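Long-range contact in uncharacterized protein, DUF633, LMOf2365_1472 (Listeria monocytogenes str. 4b F2365, PDB 3GNL), which is uncharacterised but probably methylates N1 of an adenine in tRNA, using a Rossmann-like domain: residues A[47-58]-A[73-84]. Numbering follows the deposited sequence.
Sequences FAIAGEVVDGPF and QIDVRKGNGLAV
D75 OD2 takes a salt-bridge hydrogen bond from R77 NH2 at 3.0 Å, and the edge of the F47 ring borders it, CZ 3.4 Å away. The oxygen lies near the guanidinium plane and is met on its anti side, whereas the F47 ring stands almost upright to the carboxylate, the two planes 84° apart. With F47 CG anti to the backbone N (chi1 170°), the ring comes alongside the neighbouring strand, and its CD1 also meets Q73 O. R77 runs extended from CG to NE beside I49, whose CD1 lies over one guanidinium face, 3.7 Å from NH1. That nitrogen bonds V84 O and forms a second salt bridge with D89, so three acceptors fix the rotation of the group. Next to it, V84 CG2 packs on I49 CG2 and against G51 CA.

Beneath these side chains, strands 47-52 and 74-78 run parallel, 19° apart, as the two strands of a right-handed beta-alpha-beta crossover through helix 55-67, in a sheet of the Rossmann-like methyltransferase type. Strand 74-78 lies at one edge of the sheet; strand 23-28 bonds the other side of 47-52. Six backbone hydrogen bonds join the pair, from A48 N to Q73 O at one end to G79 N to E52 O (2.8 Å) at the other.

On the face that helix 55-67 covers, A50 CB touches I74 CG2 and V76 CG2, while V76 CG1 reaches F58 CE1 at 3.7 Å. F58 lays one ring face on K78 CB, a CH-pi contact of 4.1 Å to the centroid. Beyond the ring the lysine chain bends past V53 O; its amino end is modelled too close to D55 OD1 for its place to be sure.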
loop_
_atom_site.group_PDB
_atom_site.type_symbol
_atom_site.label_atom_id
_atom_site.label_comp_id
_atom_site.label_asym_id
_atom_site.label_seq_id
_atom_site.Cartn_x
_atom_site.Cartn_y
_atom_site.Cartn_z
ATOM N N PHE A 47 -4.903 17.239 -11.951
ATOM C CA PHE A 47 -4.298 18.059 -10.929
ATOM C C PHE A 47 -3.671 17.077 -9.942
ATOM O O PHE A 47 -4.240 15.998 -9.731
ATOM C CB PHE A 47 -5.343 18.931 -10.239
ATOM C CG PHE A 47 -4.829 19.622 -9.022
ATOM C CD1 PHE A 47 -4.004 20.738 -9.129
ATOM C CD2 PHE A 47 -5.150 19.148 -7.741
ATOM C CE1 PHE A 47 -3.513 21.372 -7.963
ATOM C CE2 PHE A 47 -4.665 19.769 -6.600
ATOM C CZ PHE A 47 -3.853 20.887 -6.696
ATOM N N ALA A 48 -2.518 17.431 -9.369
ATOM C CA ALA A 48 -1.921 16.650 -8.286
ATOM C C ALA A 48 -1.343 17.525 -7.198
ATOM O O ALA A 48 -0.757 18.572 -7.484
ATOM C CB ALA A 48 -0.838 15.759 -8.812
ATOM N N ILE A 49 -1.458 17.071 -5.960
ATOM C CA ILE A 49 -0.629 17.531 -4.836
ATOM C C ILE A 49 0.476 16.490 -4.658
ATOM O O ILE A 49 0.178 15.285 -4.591
ATOM C CB ILE A 49 -1.443 17.601 -3.536
ATOM C CG1 ILE A 49 -2.601 18.625 -3.678
ATOM C CG2 ILE A 49 -0.548 17.917 -2.344
ATOM C CD1 ILE A 49 -3.675 18.510 -2.555
ATOM N N ALA A 50 1.722 16.932 -4.623
ATOM C CA ALA A 50 2.819 16.059 -4.220
ATOM C C ALA A 50 3.254 16.449 -2.817
ATOM O O ALA A 50 3.839 17.523 -2.617
ATOM C CB ALA A 50 3.951 16.149 -5.212
ATOM N N GLY A 51 2.963 15.591 -1.834
ATOM C CA GLY A 51 3.307 15.893 -0.429
ATOM C C GLY A 51 4.676 15.388 -0.033
ATOM O O GLY A 51 5.106 14.338 -0.467
ATOM N N GLU A 52 5.421 16.136 0.782
ATOM C CA GLU A 52 6.702 15.692 1.288
ATOM C C GLU A 52 6.815 16.180 2.708
ATOM O O GLU A 52 6.258 17.219 3.028
ATOM C CB GLU A 52 7.888 16.231 0.466
ATOM C CG GLU A 52 7.771 15.944 -1.036
ATOM C CD GLU A 52 7.995 14.511 -1.359
ATOM O OE1 GLU A 52 8.375 13.722 -0.478
ATOM O OE2 GLU A 52 7.768 14.158 -2.548
ATOM N N VAL A 53 7.520 15.431 3.568
ATOM C CA VAL A 53 7.635 15.850 4.965
ATOM C C VAL A 53 8.949 16.567 5.302
ATOM O O VAL A 53 8.966 17.398 6.206
ATOM C CB VAL A 53 7.217 14.717 5.945
ATOM C CG1 VAL A 53 8.212 13.581 5.894
ATOM C CG2 VAL A 53 7.106 15.244 7.375
ATOM N N VAL A 54 10.026 16.323 4.575
ATOM C CA VAL A 54 11.330 16.939 4.870
ATOM C C VAL A 54 12.046 17.537 3.631
ATOM O O VAL A 54 11.644 17.271 2.488
ATOM C CB VAL A 54 12.238 15.949 5.634
ATOM C CG1 VAL A 54 11.614 15.633 6.999
ATOM C CG2 VAL A 54 12.479 14.673 4.814
ATOM N N ASP A 55 13.127 18.289 3.843
ATOM C CA ASP A 55 13.767 19.094 2.767
ATOM C C ASP A 55 14.267 18.483 1.479
ATOM O O ASP A 55 13.947 19.023 0.389
ATOM C CB ASP A 55 14.859 20.024 3.354
ATOM C CG ASP A 55 14.257 21.261 3.971
ATOM O OD1 ASP A 55 13.061 21.447 3.745
ATOM O OD2 ASP A 55 14.946 22.058 4.665
ATOM N N GLY A 56 15.079 17.441 1.582
ATOM C CA GLY A 56 15.682 16.781 0.438
ATOM C C GLY A 56 14.570 16.407 -0.526
ATOM O O GLY A 56 14.514 16.936 -1.627
ATOM N N PRO A 57 13.635 15.556 -0.078
ATOM C CA PRO A 57 12.535 15.171 -0.995
ATOM C C PRO A 57 11.583 16.307 -1.406
ATOM O O PRO A 57 11.012 16.302 -2.510
ATOM C CB PRO A 57 11.803 14.095 -0.207
ATOM C CG PRO A 57 12.885 13.496 0.712
ATOM C CD PRO A 57 13.643 14.733 1.146
ATOM N N PHE A 58 11.357 17.300 -0.581
ATOM C CA PHE A 58 10.504 18.406 -0.971
ATOM C C PHE A 58 11.200 19.116 -2.153
ATOM O O PHE A 58 10.570 19.348 -3.201
ATOM C CB PHE A 58 10.288 19.368 0.221
ATOM C CG PHE A 58 9.537 20.617 -0.119
ATOM C CD1 PHE A 58 8.223 20.573 -0.509
ATOM C CD2 PHE A 58 10.147 21.869 0.027
ATOM C CE1 PHE A 58 7.501 21.691 -0.831
ATOM C CE2 PHE A 58 9.432 23.036 -0.289
ATOM C CZ PHE A 58 8.102 22.949 -0.732
ATOM N N GLN A 73 -0.167 22.505 -12.946
ATOM C CA GLN A 73 -1.065 21.373 -12.635
ATOM C C GLN A 73 -0.710 20.593 -11.367
ATOM O O GLN A 73 -1.506 19.767 -10.927
ATOM C CB GLN A 73 -1.154 20.421 -13.831
ATOM C CG GLN A 73 -2.133 20.944 -14.922
ATOM C CD GLN A 73 -2.261 20.004 -16.105
ATOM O OE1 GLN A 73 -1.368 19.945 -16.953
ATOM N NE2 GLN A 73 -3.397 19.279 -16.191
ATOM N N ILE A 74 0.466 20.863 -10.798
ATOM C CA ILE A 74 0.968 20.116 -9.640
ATOM C C ILE A 74 1.527 21.039 -8.588
ATOM O O ILE A 74 2.449 21.844 -8.859
ATOM C CB ILE A 74 2.027 19.090 -10.020
ATOM C CG1 ILE A 74 1.500 18.165 -11.149
ATOM C CG2 ILE A 74 2.473 18.322 -8.778
ATOM C CD1 ILE A 74 2.535 17.259 -11.667
ATOM N N ASP A 75 0.946 20.938 -7.404
ATOM C CA ASP A 75 1.372 21.690 -6.255
ATOM C C ASP A 75 2.250 20.769 -5.427
ATOM O O ASP A 75 1.835 19.665 -5.055
ATOM C CB ASP A 75 0.183 22.106 -5.383
ATOM C CG ASP A 75 -0.692 23.224 -6.002
ATOM O OD1 ASP A 75 -0.234 23.932 -6.946
ATOM O OD2 ASP A 75 -1.848 23.395 -5.519
ATOM N N VAL A 76 3.463 21.200 -5.158
ATOM C CA VAL A 76 4.318 20.484 -4.229
ATOM C C VAL A 76 4.203 21.160 -2.886
ATOM O O VAL A 76 4.427 22.375 -2.760
ATOM C CB VAL A 76 5.773 20.422 -4.699
ATOM C CG1 VAL A 76 6.647 19.596 -3.723
ATOM C CG2 VAL A 76 5.835 19.871 -6.129
ATOM N N ARG A 77 3.838 20.377 -1.877
ATOM C CA ARG A 77 3.612 20.904 -0.554
ATOM C C ARG A 77 4.365 20.147 0.546
ATOM O O ARG A 77 4.451 18.908 0.519
ATOM C CB ARG A 77 2.130 20.843 -0.250
ATOM C CG ARG A 77 1.288 21.717 -1.188
ATOM C CD ARG A 77 -0.180 21.674 -0.824
ATOM N NE ARG A 77 -1.032 22.230 -1.893
ATOM C CZ ARG A 77 -2.365 22.247 -1.867
ATOM N NH1 ARG A 77 -3.055 21.700 -0.853
ATOM N NH2 ARG A 77 -3.048 22.776 -2.888
ATOM N N LYS A 78 4.918 20.895 1.497
ATOM C CA LYS A 78 5.566 20.329 2.684
ATOM C C LYS A 78 4.559 20.145 3.822
ATOM O O LYS A 78 3.847 21.082 4.206
ATOM C CB LYS A 78 6.742 21.197 3.125
ATOM C CG LYS A 78 7.478 20.645 4.357
ATOM C CD LYS A 78 8.989 20.570 4.163
ATOM C CE LYS A 78 9.672 21.927 4.342
ATOM N NZ LYS A 78 11.155 21.829 4.582
ATOM N N GLY A 79 4.503 18.924 4.355
ATOM C CA GLY A 79 3.598 18.595 5.430
ATOM C C GLY A 79 3.725 17.136 5.831
ATOM O O GLY A 79 4.195 16.286 5.043
ATOM N N ASN A 80 3.300 16.856 7.061
ATOM C CA ASN A 80 3.220 15.505 7.582
ATOM C C ASN A 80 1.936 14.811 7.123
ATOM O O ASN A 80 0.831 15.238 7.430
ATOM C CB ASN A 80 3.261 15.588 9.107
ATOM C CG ASN A 80 3.555 14.249 9.757
ATOM O OD1 ASN A 80 4.032 13.312 9.109
ATOM N ND2 ASN A 80 3.271 14.158 11.063
ATOM N N GLY A 81 2.061 13.747 6.337
ATOM C CA GLY A 81 0.882 12.962 5.990
ATOM C C GLY A 81 -0.162 13.731 5.195
ATOM O O GLY A 81 0.173 14.383 4.215
ATOM N N LEU A 82 -1.420 13.634 5.600
ATOM C CA LEU A 82 -2.519 14.315 4.886
ATOM C C LEU A 82 -2.682 15.808 5.237
ATOM O O LEU A 82 -3.641 16.404 4.746
ATOM C CB LEU A 82 -3.854 13.580 5.010
ATOM C CG LEU A 82 -3.871 12.070 4.691
ATOM C CD1 LEU A 82 -5.258 11.496 4.691
ATOM C CD2 LEU A 82 -3.134 11.783 3.358
ATOM N N ALA A 83 -1.753 16.358 6.027
ATOM C CA ALA A 83 -1.692 17.818 6.357
ATOM C C ALA A 83 -1.525 18.650 5.074
ATOM O O ALA A 83 -1.804 19.858 5.057
ATOM C CB ALA A 83 -0.571 18.116 7.323
ATOM N N VAL A 84 -1.102 18.009 3.992
ATOM C CA VAL A 84 -0.900 18.739 2.748
ATOM C C VAL A 84 -2.193 18.884 1.952
ATOM O O VAL A 84 -2.219 19.597 0.952
ATOM C CB VAL A 84 0.225 18.121 1.869
ATOM C CG1 VAL A 84 1.575 18.131 2.594
ATOM C CG2 VAL A 84 -0.194 16.686 1.335
HETATM O O HOH W 1 11.085 19.591 6.968
#